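Local coordinates for protein type I site-specific restriction-modification system, R (Restriction) subunit (Vibrio vulnificus, PDB 3H1T) that probably uses ATP binding and hydrolysis to drive DNA translocation and restriction, this chain being the N-terminal fragment of the subunit with its helicase-like motor domains, at residues Ile416-Arg421 and Ala524-Ser529; Ala424-Leu429 and Asp453-Ala458; Thr430-Arg435 and Asn553-Thr558; Lys441-Cys446 and Gln507-Gly512; Gly487-Phe492 and Val501-Ser506. All coordinates share one frame; numbering follows the deposited sequence.

Contact 1: residues Ile416-Arg421 and Ala524-Ser529; sequences IALKAR and ARVVNS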
# COMPACT_ATOMS: atom_id res chain seq x y z
N ILE A 416 10.78 -32.20 1.47
CA ILE A 416 10.92 -33.49 0.81
C ILE A 416 9.63 -33.80 0.07
O ILE A 416 9.63 -34.04 -1.14
CB ILE A 416 11.17 -34.63 1.83
CG1 ILE A 416 12.64 -34.63 2.25
CG2 ILE A 416 10.79 -35.99 1.21
CD1 ILE A 416 13.58 -34.84 1.08
N ALA A 417 8.53 -33.78 0.81
CA ALA A 417 7.21 -34.05 0.26
C ALA A 417 6.87 -33.11 -0.88
O ALA A 417 6.30 -33.53 -1.88
CB ALA A 417 6.17 -33.95 1.36
N LEU A 418 7.23 -31.83 -0.74
CA LEU A 418 6.94 -30.84 -1.77
C LEU A 418 7.64 -31.13 -3.09
O LEU A 418 7.04 -31.01 -4.16
CB LEU A 418 7.31 -29.44 -1.29
CG LEU A 418 6.30 -28.72 -0.40
CD1 LEU A 418 6.94 -27.49 0.23
CD2 LEU A 418 5.09 -28.35 -1.24
N LYS A 419 8.91 -31.51 -3.03
CA LYS A 419 9.65 -31.81 -4.25
C LYS A 419 9.26 -33.17 -4.84
O LYS A 419 9.35 -33.37 -6.05
CB LYS A 419 11.15 -31.78 -3.98
CG LYS A 419 11.67 -30.43 -3.55
CD LYS A 419 13.16 -30.50 -3.26
CE LYS A 419 13.98 -29.91 -4.39
NZ LYS A 419 15.42 -30.24 -4.24
N ALA A 420 8.83 -34.09 -3.99
CA ALA A 420 8.44 -35.41 -4.45
C ALA A 420 7.07 -35.36 -5.14
O ALA A 420 6.70 -36.28 -5.87
CB ALA A 420 8.41 -36.37 -3.26
N ARG A 421 6.33 -34.28 -4.93
CA ARG A 421 5.00 -34.18 -5.53
C ARG A 421 4.89 -33.18 -6.67
O ARG A 421 3.79 -32.84 -7.11
CB ARG A 421 3.99 -33.83 -4.46
CG ARG A 421 3.91 -34.87 -3.37
CD ARG A 421 2.96 -34.47 -2.27
NE ARG A 421 2.86 -35.54 -1.29
CZ ARG A 421 2.75 -35.35 0.02
NH1 ARG A 421 2.74 -34.11 0.52
NH2 ARG A 421 2.67 -36.39 0.84
N ALA A 524 4.23 -23.57 -3.68
CA ALA A 524 4.78 -24.92 -3.72
C ALA A 524 6.07 -24.93 -2.94
O ALA A 524 7.04 -25.56 -3.33
CB ALA A 524 5.03 -25.35 -5.16
N ARG A 525 6.06 -24.22 -1.83
CA ARG A 525 7.25 -24.11 -1.02
C ARG A 525 6.93 -23.87 0.44
O ARG A 525 5.80 -23.54 0.80
CB ARG A 525 8.10 -22.94 -1.51
CG ARG A 525 7.48 -21.60 -1.18
CD ARG A 525 8.33 -20.49 -1.71
NE ARG A 525 9.73 -20.76 -1.42
CZ ARG A 525 10.56 -19.85 -0.95
NH1 ARG A 525 10.14 -18.62 -0.70
NH2 ARG A 525 11.83 -20.17 -0.72
N VAL A 526 7.95 -24.03 1.26
CA VAL A 526 7.85 -23.81 2.68
C VAL A 526 8.07 -22.32 2.88
O VAL A 526 9.15 -21.81 2.57
CB VAL A 526 8.96 -24.57 3.47
CG1 VAL A 526 8.90 -24.20 4.95
CG2 VAL A 526 8.79 -26.07 3.30
N VAL A 527 7.04 -21.63 3.33
CA VAL A 527 7.17 -20.21 3.62
C VAL A 527 7.65 -20.18 5.07
O VAL A 527 6.98 -20.73 5.95
CB VAL A 527 5.83 -19.48 3.49
CG1 VAL A 527 5.96 -18.05 3.99
CG2 VAL A 527 5.38 -19.49 2.05
N ASN A 528 8.80 -19.57 5.32
CA ASN A 528 9.31 -19.56 6.68
C ASN A 528 9.07 -18.28 7.47
O ASN A 528 9.52 -18.18 8.61
CB ASN A 528 10.81 -19.90 6.70
CG ASN A 528 11.23 -20.59 8.01
OD1 ASN A 528 11.46 -19.93 9.04
ND2 ASN A 528 11.30 -21.91 7.98
N SER A 529 8.35 -17.32 6.89
CA SER A 529 8.06 -16.08 7.62
C SER A 529 6.82 -15.33 7.14
O SER A 529 6.41 -15.45 5.98
CB SER A 529 9.28 -15.14 7.59
OG SER A 529 9.35 -14.38 6.39
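Leu418 reaches from helix 412-420 onto the backbone of Ala524-Val526, where the chain leaves strand 518-524. Its two methyls divide the work. CD1 lies 3.6 Å from Arg525 CA. It also meets a side chain, Val526 CG2, at 3.9 Å. CD2 sits against the carbonyl of Ala524, 3.9 Å from Ala524 C. The torsion that sets this up places CG anti to the carbonyl carbon (chi1 -82°), and the two methyls lie along successive residues of the backbone. This is the tight part of the contact. It is buried and apolar, and no hydrogen bond crosses it. Val447 covers Leu418 as well.

The flanks are looser. Val526 is partly exposed, and its side chain also leans on Arg414 and Val415 of helix 412-420. The side chain of Arg525 leaves on the other side of its backbone, away from Leu418. Its guanidinium forms a salt bridge with Glu532 and a hydrogen bond with Gln507. Lys419 likewise turns its end away, to a salt bridge with Glu450. In the arrangement as a whole, one leucine of helix 412-420 packs on the loop between strand 518-524 and helix 530-537. The loop starts at the C-terminal end of an inner strand of the mixed sheet, in a RecA-like helicase domain of superfamily 2.

Contact 2: residues Ala424-Leu429 and Asp453-Ala458; sequences AFAKHL and DEMRRA
Ala426 and Ala458 form a helix-helix contact on one face of the central sheet in the second RecA-like domain. Helices 422-436 and 449-462 flank strand 441-446 in sequence, so they are the two helices around one strand of an alpha/beta fold. Their short segments cross at -44° with the axes 9.7 Å apart. The alanines meet where the two backbones come nearest, with Ala426 CB 4.0 Å from Ala458 CB. Leu459 and Leu462 pack on Ala426 too.

Met455, a selenomethionine, packs between helix 422-436 and the sheet. Its CG is anti to the backbone N (chi1 178°), and bends at chi2 and chi3 bring its end back toward helix 422-436. Thr504 and Cys446 lie against the same side chain. Further along helix 449-462, away from helix 422-436, Asp453 forms salt bridges with Arg456 and Arg457. The selenium, Met455 SE, is 4.2 Å from Ala426 CB. The methyl, Met455 CE, approaches the edge of the Phe425 ring near its plane and lies 4.3 Å from Phe425 CB.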
# COMPACT_ATOMS: atom_id res chain seq x y z
N ALA A 424 2.37 -33.94 -9.27
CA ALA A 424 0.96 -33.91 -8.87
C ALA A 424 0.45 -32.49 -8.96
O ALA A 424 -0.63 -32.22 -9.49
CB ALA A 424 0.80 -34.43 -7.45
N PHE A 425 1.24 -31.58 -8.41
CA PHE A 425 0.92 -30.16 -8.39
C PHE A 425 0.80 -29.63 -9.80
O PHE A 425 -0.14 -28.88 -10.12
CB PHE A 425 2.00 -29.39 -7.64
CG PHE A 425 2.20 -29.85 -6.23
CD1 PHE A 425 1.24 -30.63 -5.59
CD2 PHE A 425 3.34 -29.51 -5.55
CE1 PHE A 425 1.45 -31.07 -4.28
CE2 PHE A 425 3.55 -29.95 -4.24
CZ PHE A 425 2.61 -30.73 -3.61
N ALA A 426 1.74 -30.01 -10.65
CA ALA A 426 1.72 -29.56 -12.04
C ALA A 426 0.48 -30.06 -12.75
O ALA A 426 -0.11 -29.34 -13.55
CB ALA A 426 2.96 -30.01 -12.78
N LYS A 427 0.08 -31.30 -12.48
CA LYS A 427 -1.10 -31.83 -13.14
C LYS A 427 -2.32 -31.08 -12.64
O LYS A 427 -3.15 -30.62 -13.43
CB LYS A 427 -1.26 -33.34 -12.87
CG LYS A 427 -2.09 -34.02 -13.95
CD LYS A 427 -3.17 -34.95 -13.39
CE LYS A 427 -3.99 -35.63 -14.52
NZ LYS A 427 -4.93 -34.71 -15.24
N HIS A 428 -2.43 -30.93 -11.32
CA HIS A 428 -3.56 -30.22 -10.76
C HIS A 428 -3.66 -28.76 -11.21
O HIS A 428 -4.75 -28.27 -11.48
CB HIS A 428 -3.52 -30.29 -9.24
CG HIS A 428 -4.63 -29.54 -8.58
ND1 HIS A 428 -4.56 -28.19 -8.35
CD2 HIS A 428 -5.86 -29.94 -8.19
CE1 HIS A 428 -5.71 -27.78 -7.83
NE2 HIS A 428 -6.52 -28.82 -7.73
N LEU A 429 -2.53 -28.07 -11.29
CA LEU A 429 -2.52 -26.67 -11.73
C LEU A 429 -2.97 -26.57 -13.20
O LEU A 429 -3.73 -25.66 -13.58
CB LEU A 429 -1.11 -26.08 -11.57
CG LEU A 429 -0.91 -24.62 -11.98
CD1 LEU A 429 -2.03 -23.78 -11.38
CD2 LEU A 429 0.45 -24.12 -11.50
N ASP A 453 13.00 -25.47 -11.84
CA ASP A 453 13.31 -26.02 -13.16
C ASP A 453 12.54 -27.30 -13.46
O ASP A 453 12.14 -27.54 -14.58
CB ASP A 453 14.81 -26.32 -13.30
CG ASP A 453 15.16 -26.97 -14.64
OD1 ASP A 453 15.14 -26.28 -15.70
OD2 ASP A 453 15.46 -28.18 -14.63
N GLU A 454 12.34 -28.13 -12.44
CA GLU A 454 11.60 -29.36 -12.64
C GLU A 454 10.13 -29.02 -12.80
O GLU A 454 9.43 -29.65 -13.59
CB GLU A 454 11.83 -30.29 -11.44
CG GLU A 454 13.29 -30.32 -11.01
CD GLU A 454 13.70 -31.59 -10.29
OE1 GLU A 454 13.21 -31.84 -9.17
OE2 GLU A 454 14.52 -32.36 -10.86
N MSE A 455 9.68 -28.01 -12.07
CA MSE A 455 8.29 -27.56 -12.14
C MSE A 455 8.02 -27.01 -13.54
O MSE A 455 7.00 -27.30 -14.15
CB MSE A 455 8.02 -26.47 -11.08
CG MSE A 455 6.60 -25.90 -11.11
SE MSE A 455 5.18 -27.16 -10.64
CE MSE A 455 5.51 -27.24 -8.75
N ARG A 456 8.96 -26.21 -14.04
CA ARG A 456 8.85 -25.63 -15.37
C ARG A 456 8.75 -26.69 -16.45
O ARG A 456 7.87 -26.61 -17.31
CB ARG A 456 10.06 -24.73 -15.68
CG ARG A 456 10.10 -24.26 -17.13
CD ARG A 456 11.46 -23.67 -17.53
NE ARG A 456 12.51 -24.68 -17.57
CZ ARG A 456 12.70 -25.55 -18.56
NH1 ARG A 456 11.89 -25.54 -19.62
NH2 ARG A 456 13.69 -26.43 -18.49
N ARG A 457 9.64 -27.68 -16.40
CA ARG A 457 9.65 -28.76 -17.39
C ARG A 457 8.37 -29.56 -17.36
O ARG A 457 7.80 -29.87 -18.41
CB ARG A 457 10.83 -29.70 -17.15
CG ARG A 457 10.92 -30.85 -18.16
CD ARG A 457 12.16 -31.72 -17.96
NE ARG A 457 13.38 -30.92 -17.90
CZ ARG A 457 13.98 -30.57 -16.77
NH1 ARG A 457 13.48 -30.96 -15.61
NH2 ARG A 457 15.08 -29.83 -16.80
N ALA A 458 7.92 -29.91 -16.16
CA ALA A 458 6.69 -30.68 -16.03
C ALA A 458 5.52 -29.92 -16.63
O ALA A 458 4.80 -30.43 -17.48
CB ALA A 458 6.42 -30.98 -14.58

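Contact 3: residues Thr430-Arg435 and Asn553-Thr558; sequences TDFMKR and NIIDYT
Phe432 points from helix 422-436 toward Asn553 and Ile555 on strand 552-556. Its CB leaves the helix on the strand side. CG is anti to the backbone N (chi1 168°), which extends the ring toward the sheet. CB and CG serve to carry the ring across, and the closest approaches are made at CZ. There the ring meets the amide of Asn553, with Phe432 CZ 4.0 Å from Asn553 ND2. The nitrogen lies at the ring edge, near its plane, and the ring and amide planes are 82° apart. CZ also packs on a methyl, with Phe432 CZ 4.3 Å from Ile555 CD1.

Asn553 ND2 is hydrogen-bonded to Asn520 OD1, and Asn520 also touches the phenylalanine. At the far end of the segment, Asp556 OD1 accepts from Thr558 N in an Asx turn. Thr558 OG1 donates to the same oxygen. The contact packs helix 422-436 on strand 552-556, an inner strand of the sheet, as in the alpha/beta core of RecA-like helicase domains.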
# COMPACT_ATOMS: atom_id res chain seq x y z
N THR A 430 -2.50 -27.52 -14.01
CA THR A 430 -2.84 -27.53 -15.44
C THR A 430 -4.32 -27.76 -15.67
O THR A 430 -4.92 -27.10 -16.52
CB THR A 430 -2.03 -28.62 -16.20
OG1 THR A 430 -0.64 -28.28 -16.16
CG2 THR A 430 -2.49 -28.73 -17.66
N ASP A 431 -4.91 -28.70 -14.94
CA ASP A 431 -6.34 -28.99 -15.07
C ASP A 431 -7.12 -27.78 -14.63
O ASP A 431 -8.10 -27.39 -15.26
CB ASP A 431 -6.75 -30.19 -14.21
CG ASP A 431 -6.33 -31.52 -14.81
OD1 ASP A 431 -5.92 -31.57 -15.99
OD2 ASP A 431 -6.45 -32.54 -14.08
N PHE A 432 -6.67 -27.17 -13.53
CA PHE A 432 -7.32 -25.98 -13.00
C PHE A 432 -7.32 -24.91 -14.09
O PHE A 432 -8.37 -24.39 -14.45
CB PHE A 432 -6.57 -25.48 -11.74
CG PHE A 432 -6.99 -24.11 -11.29
CD1 PHE A 432 -6.42 -22.97 -11.87
CD2 PHE A 432 -7.95 -23.94 -10.30
CE1 PHE A 432 -6.80 -21.69 -11.47
CE2 PHE A 432 -8.35 -22.66 -9.89
CZ PHE A 432 -7.77 -21.53 -10.48
N MSE A 433 -6.15 -24.59 -14.62
CA MSE A 433 -6.06 -23.59 -15.67
C MSE A 433 -6.86 -23.94 -16.92
O MSE A 433 -7.37 -23.05 -17.61
CB MSE A 433 -4.59 -23.34 -16.02
CG MSE A 433 -3.81 -22.71 -14.86
SE MSE A 433 -1.97 -22.22 -15.24
CE MSE A 433 -2.31 -20.70 -16.41
N LYS A 434 -6.97 -25.23 -17.23
CA LYS A 434 -7.73 -25.67 -18.40
C LYS A 434 -9.21 -25.38 -18.19
O LYS A 434 -9.93 -25.04 -19.14
CB LYS A 434 -7.47 -27.17 -18.69
CG LYS A 434 -6.23 -27.42 -19.56
CD LYS A 434 -5.90 -28.90 -19.78
CE LYS A 434 -4.83 -29.06 -20.87
NZ LYS A 434 -4.25 -30.44 -20.95
N ARG A 435 -9.67 -25.47 -16.94
CA ARG A 435 -11.07 -25.21 -16.68
C ARG A 435 -11.34 -23.74 -16.39
O ARG A 435 -12.49 -23.36 -16.24
CB ARG A 435 -11.60 -26.08 -15.52
CG ARG A 435 -11.12 -25.69 -14.14
CD ARG A 435 -11.71 -26.58 -13.07
NE ARG A 435 -11.07 -27.88 -13.00
CZ ARG A 435 -10.11 -28.19 -12.14
NH1 ARG A 435 -9.69 -27.29 -11.26
NH2 ARG A 435 -9.58 -29.41 -12.14
N ASN A 553 -6.39 -15.53 -7.69
CA ASN A 553 -6.43 -16.80 -6.97
C ASN A 553 -5.11 -17.11 -6.28
O ASN A 553 -4.05 -16.78 -6.79
CB ASN A 553 -6.70 -17.98 -7.93
CG ASN A 553 -7.93 -17.81 -8.74
OD1 ASN A 553 -9.04 -17.93 -8.23
ND2 ASN A 553 -7.76 -17.51 -10.02
N ILE A 554 -5.20 -17.75 -5.13
CA ILE A 554 -4.03 -18.19 -4.40
C ILE A 554 -4.23 -19.70 -4.26
O ILE A 554 -5.05 -20.15 -3.47
CB ILE A 554 -3.94 -17.57 -3.01
CG1 ILE A 554 -3.62 -16.07 -3.11
CG2 ILE A 554 -2.85 -18.27 -2.21
CD1 ILE A 554 -3.57 -15.37 -1.73
N ILE A 555 -3.52 -20.46 -5.09
CA ILE A 555 -3.59 -21.92 -5.03
C ILE A 555 -2.48 -22.36 -4.08
O ILE A 555 -1.29 -22.10 -4.32
CB ILE A 555 -3.39 -22.54 -6.43
CG1 ILE A 555 -4.51 -22.15 -7.39
CG2 ILE A 555 -3.39 -24.04 -6.33
CD1 ILE A 555 -4.46 -20.72 -7.89
N ASP A 556 -2.86 -22.99 -2.97
CA ASP A 556 -1.92 -23.43 -1.92
C ASP A 556 -1.70 -24.95 -1.89
O ASP A 556 -2.58 -25.71 -1.45
CB ASP A 556 -2.46 -22.97 -0.55
CG ASP A 556 -1.44 -23.08 0.56
OD1 ASP A 556 -0.32 -23.58 0.32
OD2 ASP A 556 -1.75 -22.66 1.69
N TYR A 557 -0.52 -25.39 -2.33
CA TYR A 557 -0.18 -26.82 -2.37
C TYR A 557 0.59 -27.27 -1.14
O TYR A 557 0.86 -28.46 -0.97
CB TYR A 557 0.66 -27.12 -3.62
CG TYR A 557 -0.16 -27.09 -4.90
CD1 TYR A 557 -1.10 -28.08 -5.16
CD2 TYR A 557 0.00 -26.05 -5.83
CE1 TYR A 557 -1.87 -28.04 -6.31
CE2 TYR A 557 -0.77 -26.01 -6.99
CZ TYR A 557 -1.71 -27.01 -7.22
OH TYR A 557 -2.46 -26.98 -8.36
N THR A 558 0.95 -26.32 -0.28
CA THR A 558 1.68 -26.65 0.93
C THR A 558 0.72 -27.32 1.92
O THR A 558 1.12 -28.12 2.75
CB THR A 558 2.28 -25.39 1.60
OG1 THR A 558 1.23 -24.59 2.17
CG2 THR A 558 3.02 -24.54 0.57

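Contact 4: residues Lys441-Cys446 and Gln507-Gly512; sequences KTIVFC and QLLTTG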
# COMPACT_ATOMS: atom_id res chain seq x y z
N LYS A 441 -1.93 -15.14 -16.47
CA LYS A 441 -0.55 -15.10 -16.00
C LYS A 441 -0.45 -15.62 -14.59
O LYS A 441 -1.15 -15.15 -13.69
CB LYS A 441 0.02 -13.69 -16.08
CG LYS A 441 0.34 -13.26 -17.50
CD LYS A 441 1.20 -12.01 -17.50
CE LYS A 441 1.24 -11.32 -18.87
NZ LYS A 441 2.07 -11.98 -19.92
N THR A 442 0.47 -16.56 -14.40
CA THR A 442 0.68 -17.26 -13.13
C THR A 442 2.13 -17.31 -12.65
O THR A 442 3.05 -17.38 -13.46
CB THR A 442 0.20 -18.72 -13.27
OG1 THR A 442 -1.17 -18.72 -13.69
CG2 THR A 442 0.36 -19.48 -11.97
N ILE A 443 2.34 -17.29 -11.34
CA ILE A 443 3.68 -17.37 -10.76
C ILE A 443 3.68 -18.52 -9.76
O ILE A 443 2.83 -18.58 -8.88
CB ILE A 443 4.07 -16.06 -9.99
CG1 ILE A 443 4.06 -14.86 -10.94
CG2 ILE A 443 5.50 -16.20 -9.43
CD1 ILE A 443 4.30 -13.54 -10.23
N VAL A 444 4.64 -19.43 -9.87
CA VAL A 444 4.70 -20.56 -8.95
C VAL A 444 5.94 -20.51 -8.09
O VAL A 444 7.06 -20.58 -8.59
CB VAL A 444 4.66 -21.92 -9.72
CG1 VAL A 444 4.60 -23.10 -8.74
CG2 VAL A 444 3.47 -21.95 -10.64
N PHE A 445 5.74 -20.39 -6.79
CA PHE A 445 6.85 -20.31 -5.86
C PHE A 445 7.29 -21.68 -5.36
O PHE A 445 6.62 -22.30 -4.54
CB PHE A 445 6.47 -19.41 -4.69
CG PHE A 445 6.32 -17.97 -5.07
CD1 PHE A 445 7.43 -17.13 -5.10
CD2 PHE A 445 5.09 -17.47 -5.47
CE1 PHE A 445 7.32 -15.82 -5.54
CE2 PHE A 445 4.97 -16.14 -5.91
CZ PHE A 445 6.09 -15.32 -5.94
N CYS A 446 8.45 -22.12 -5.84
CA CYS A 446 8.98 -23.43 -5.48
C CYS A 446 10.02 -23.39 -4.36
O CYS A 446 10.44 -22.32 -3.91
CB CYS A 446 9.57 -24.08 -6.73
SG CYS A 446 8.38 -24.06 -8.14
N GLN A 507 12.92 -17.81 -4.66
CA GLN A 507 13.02 -16.63 -3.81
C GLN A 507 12.98 -15.29 -4.57
O GLN A 507 12.22 -14.39 -4.21
CB GLN A 507 14.30 -16.71 -2.98
CG GLN A 507 14.30 -15.78 -1.78
CD GLN A 507 13.28 -16.21 -0.72
OE1 GLN A 507 13.04 -17.40 -0.52
NE2 GLN A 507 12.71 -15.23 -0.02
N LEU A 508 13.77 -15.17 -5.63
CA LEU A 508 13.85 -13.94 -6.43
C LEU A 508 12.57 -13.13 -6.72
O LEU A 508 12.59 -11.89 -6.68
CB LEU A 508 14.53 -14.24 -7.76
CG LEU A 508 14.87 -12.97 -8.54
CD1 LEU A 508 16.01 -12.26 -7.84
CD2 LEU A 508 15.26 -13.32 -9.97
N LEU A 509 11.46 -13.80 -7.02
CA LEU A 509 10.25 -13.06 -7.33
C LEU A 509 9.35 -12.76 -6.14
O LEU A 509 8.24 -12.26 -6.32
CB LEU A 509 9.45 -13.76 -8.42
CG LEU A 509 10.20 -14.02 -9.74
CD1 LEU A 509 9.22 -14.40 -10.83
CD2 LEU A 509 10.99 -12.78 -10.16
N THR A 510 9.81 -13.04 -4.93
CA THR A 510 8.98 -12.71 -3.79
C THR A 510 8.78 -11.19 -3.82
O THR A 510 7.68 -10.71 -3.61
CB THR A 510 9.63 -13.17 -2.46
OG1 THR A 510 11.02 -12.82 -2.45
CG2 THR A 510 9.48 -14.68 -2.29
N THR A 511 9.86 -10.45 -4.08
CA THR A 511 9.79 -8.98 -4.20
C THR A 511 10.35 -8.59 -5.56
O THR A 511 10.55 -7.42 -5.84
CB THR A 511 10.65 -8.23 -3.16
OG1 THR A 511 12.04 -8.46 -3.42
CG2 THR A 511 10.31 -8.67 -1.76
N GLY A 512 10.59 -9.59 -6.41
CA GLY A 512 11.14 -9.34 -7.72
C GLY A 512 10.16 -8.95 -8.83
O GLY A 512 10.55 -8.22 -9.74
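Phe445 on strand 441-446 meets the turn at Gln507-Thr510 through van der Waals contact; no hydrogen bond joins the two segments. The ring presents its edge to the peptide after Leu509. Phe445 CE1 lies 3.7 Å from Leu509 C and 3.8 Å from Thr510 N, both near the ring plane. The same atom, Phe445 CE1, is 4.1 Å from Thr510 CG2.

Aliphatic packing adds a second patch. Ile443, two residues before Phe445 on the strand, places CG2 4.4 Å from Leu509 CD1.

The polar bonds stay within the turn. Gln507 O accepts from Thr510 N at 2.9 Å, closing a type I beta turn. Thr510 OG1 also donates to this oxygen, at 2.6 Å from Gln507 O. Two bonds to one carbonyl fix the shape of the turn.

Helix 530-537 borders the site, with Ile536 touching both Phe445 and Thr510. Leu509 also packs on Leu503 of strand 502-505, which neighbours strand 441-446 in the sheet and leads into the turn.

Contact 5: residues Gly487-Phe492 and Val501-Ser506; sequences GHLSRF and VILTTS
Leu503 CD1 lies over one face of the Phe492 ring in a CH-pi contact. It is 3.6 Å from the ring centroid and 24° off the normal. The methyl sits toward the rim, with Leu503 CD1 3.3 Å from Phe492 CD2. Leu503 CG is also close, 3.6 Å from Phe492 CD1. The ring is extended over the strand because Phe492 CG is anti to the backbone N (chi1 172°). At the ring edge is a carbonyl oxygen: Val501 O is near the ring plane, 3.6 Å from Phe492 CE1. Leu489 CD1 reaches the same leucine methyl, 3.9 Å from Leu503 CD1, and the two leucines cross at about a right angle.

These residues join helix 482-493 to strand 502-505, the last two elements of a beta-alpha-beta unit that starts with strand 474-476. The helix segment runs at 135° to the strand.

In the next shell, Ile443 and Lys441 of the adjacent strand touch the Phe492 ring. Ala475 packs on Leu503 and on His488. On the helix itself, Arg491 NH1 donates to His488 ND1 at 3.2 Å.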
# COMPACT_ATOMS: atom_id res chain seq x y z
N GLY A 487 14.90 -11.54 -19.21
CA GLY A 487 14.13 -11.34 -20.42
C GLY A 487 12.71 -11.84 -20.28
O GLY A 487 11.75 -11.15 -20.63
N HIS A 488 12.58 -13.06 -19.75
CA HIS A 488 11.28 -13.69 -19.54
C HIS A 488 10.41 -12.90 -18.56
O HIS A 488 9.21 -12.70 -18.77
CB HIS A 488 11.47 -15.10 -19.00
CG HIS A 488 12.07 -16.05 -19.99
ND1 HIS A 488 11.57 -16.19 -21.27
CD2 HIS A 488 13.09 -16.93 -19.89
CE1 HIS A 488 12.26 -17.12 -21.91
NE2 HIS A 488 13.19 -17.58 -21.09
N LEU A 489 11.04 -12.47 -17.48
CA LEU A 489 10.37 -11.70 -16.45
C LEU A 489 9.83 -10.40 -17.03
O LEU A 489 8.68 -10.02 -16.79
CB LEU A 489 11.35 -11.39 -15.32
CG LEU A 489 10.93 -10.45 -14.19
CD1 LEU A 489 9.78 -11.06 -13.39
CD2 LEU A 489 12.14 -10.20 -13.28
N SER A 490 10.68 -9.73 -17.80
CA SER A 490 10.35 -8.46 -18.43
C SER A 490 9.08 -8.52 -19.27
O SER A 490 8.21 -7.67 -19.16
CB SER A 490 11.52 -8.01 -19.30
OG SER A 490 11.28 -6.73 -19.87
N ARG A 491 9.00 -9.53 -20.13
CA ARG A 491 7.85 -9.71 -21.02
C ARG A 491 6.62 -10.12 -20.22
O ARG A 491 5.50 -9.72 -20.54
CB ARG A 491 8.13 -10.78 -22.07
CG ARG A 491 9.36 -10.51 -22.94
CD ARG A 491 9.47 -11.49 -24.12
NE ARG A 491 10.81 -12.05 -24.25
CZ ARG A 491 11.17 -13.26 -23.82
NH1 ARG A 491 10.26 -14.06 -23.24
NH2 ARG A 491 12.43 -13.68 -23.93
N PHE A 492 6.84 -10.94 -19.20
CA PHE A 492 5.76 -11.42 -18.34
C PHE A 492 5.03 -10.25 -17.67
O PHE A 492 3.80 -10.24 -17.55
CB PHE A 492 6.34 -12.34 -17.26
CG PHE A 492 5.35 -12.76 -16.21
CD1 PHE A 492 4.44 -13.79 -16.44
CD2 PHE A 492 5.35 -12.15 -14.96
CE1 PHE A 492 3.56 -14.20 -15.43
CE2 PHE A 492 4.48 -12.55 -13.96
CZ PHE A 492 3.59 -13.58 -14.20
N VAL A 501 3.26 -17.36 -19.67
CA VAL A 501 2.04 -17.35 -18.91
C VAL A 501 2.38 -17.73 -17.47
O VAL A 501 1.89 -17.14 -16.52
CB VAL A 501 1.02 -18.32 -19.51
CG1 VAL A 501 -0.26 -18.31 -18.70
CG2 VAL A 501 0.73 -17.93 -20.94
N ILE A 502 3.28 -18.71 -17.33
CA ILE A 502 3.71 -19.21 -16.03
C ILE A 502 5.18 -18.98 -15.77
O ILE A 502 6.02 -19.35 -16.59
CB ILE A 502 3.57 -20.75 -15.92
CG1 ILE A 502 2.34 -21.25 -16.67
CG2 ILE A 502 3.56 -21.13 -14.45
CD1 ILE A 502 1.08 -20.84 -16.07
N LEU A 503 5.50 -18.39 -14.63
CA LEU A 503 6.89 -18.19 -14.26
C LEU A 503 7.11 -19.02 -13.00
O LEU A 503 6.26 -19.03 -12.11
CB LEU A 503 7.20 -16.72 -13.92
CG LEU A 503 7.23 -15.59 -14.95
CD1 LEU A 503 7.72 -14.31 -14.26
CD2 LEU A 503 8.17 -15.95 -16.08
N THR A 504 8.22 -19.74 -12.93
CA THR A 504 8.51 -20.51 -11.74
C THR A 504 9.73 -19.82 -11.14
O THR A 504 10.57 -19.28 -11.87
CB THR A 504 8.85 -21.98 -12.05
OG1 THR A 504 10.05 -22.03 -12.83
CG2 THR A 504 7.73 -22.62 -12.84
N THR A 505 9.81 -19.82 -9.82
CA THR A 505 10.92 -19.19 -9.14
C THR A 505 10.97 -19.83 -7.76
O THR A 505 10.23 -20.77 -7.47
CB THR A 505 10.64 -17.68 -8.99
OG1 THR A 505 11.79 -17.03 -8.46
CG2 THR A 505 9.47 -17.47 -8.06
N SER A 506 11.86 -19.34 -6.91
CA SER A 506 11.95 -19.85 -5.56
C SER A 506 11.89 -18.64 -4.61
O SER A 506 10.89 -18.45 -3.89
CB SER A 506 13.25 -20.65 -5.37
OG SER A 506 14.34 -20.03 -6.03

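All five contacts belong to the second RecA-like domain of this fragment and its mixed sheet. Contacts 4 and 5 are the closest pair, with centres about 8 Å apart. Their strands are neighbours, and Thr442 N lies 2.6 Å from Val501 O in a probable hydrogen bond. Contacts 2 and 3 share helix 422-436 and have centres about 11 Å apart. Tyr557 of contact 3 meets Phe425 and His428 of contact 2, with its ring stacked on Phe425. Contact 1 joins contact 4 through Ala524 N and Phe445 O, 2.8 Å apart in a probable hydrogen bond. Met455 of contact 2 reaches Thr504 of contact 5, and Met433 of contact 3 reaches Ile502.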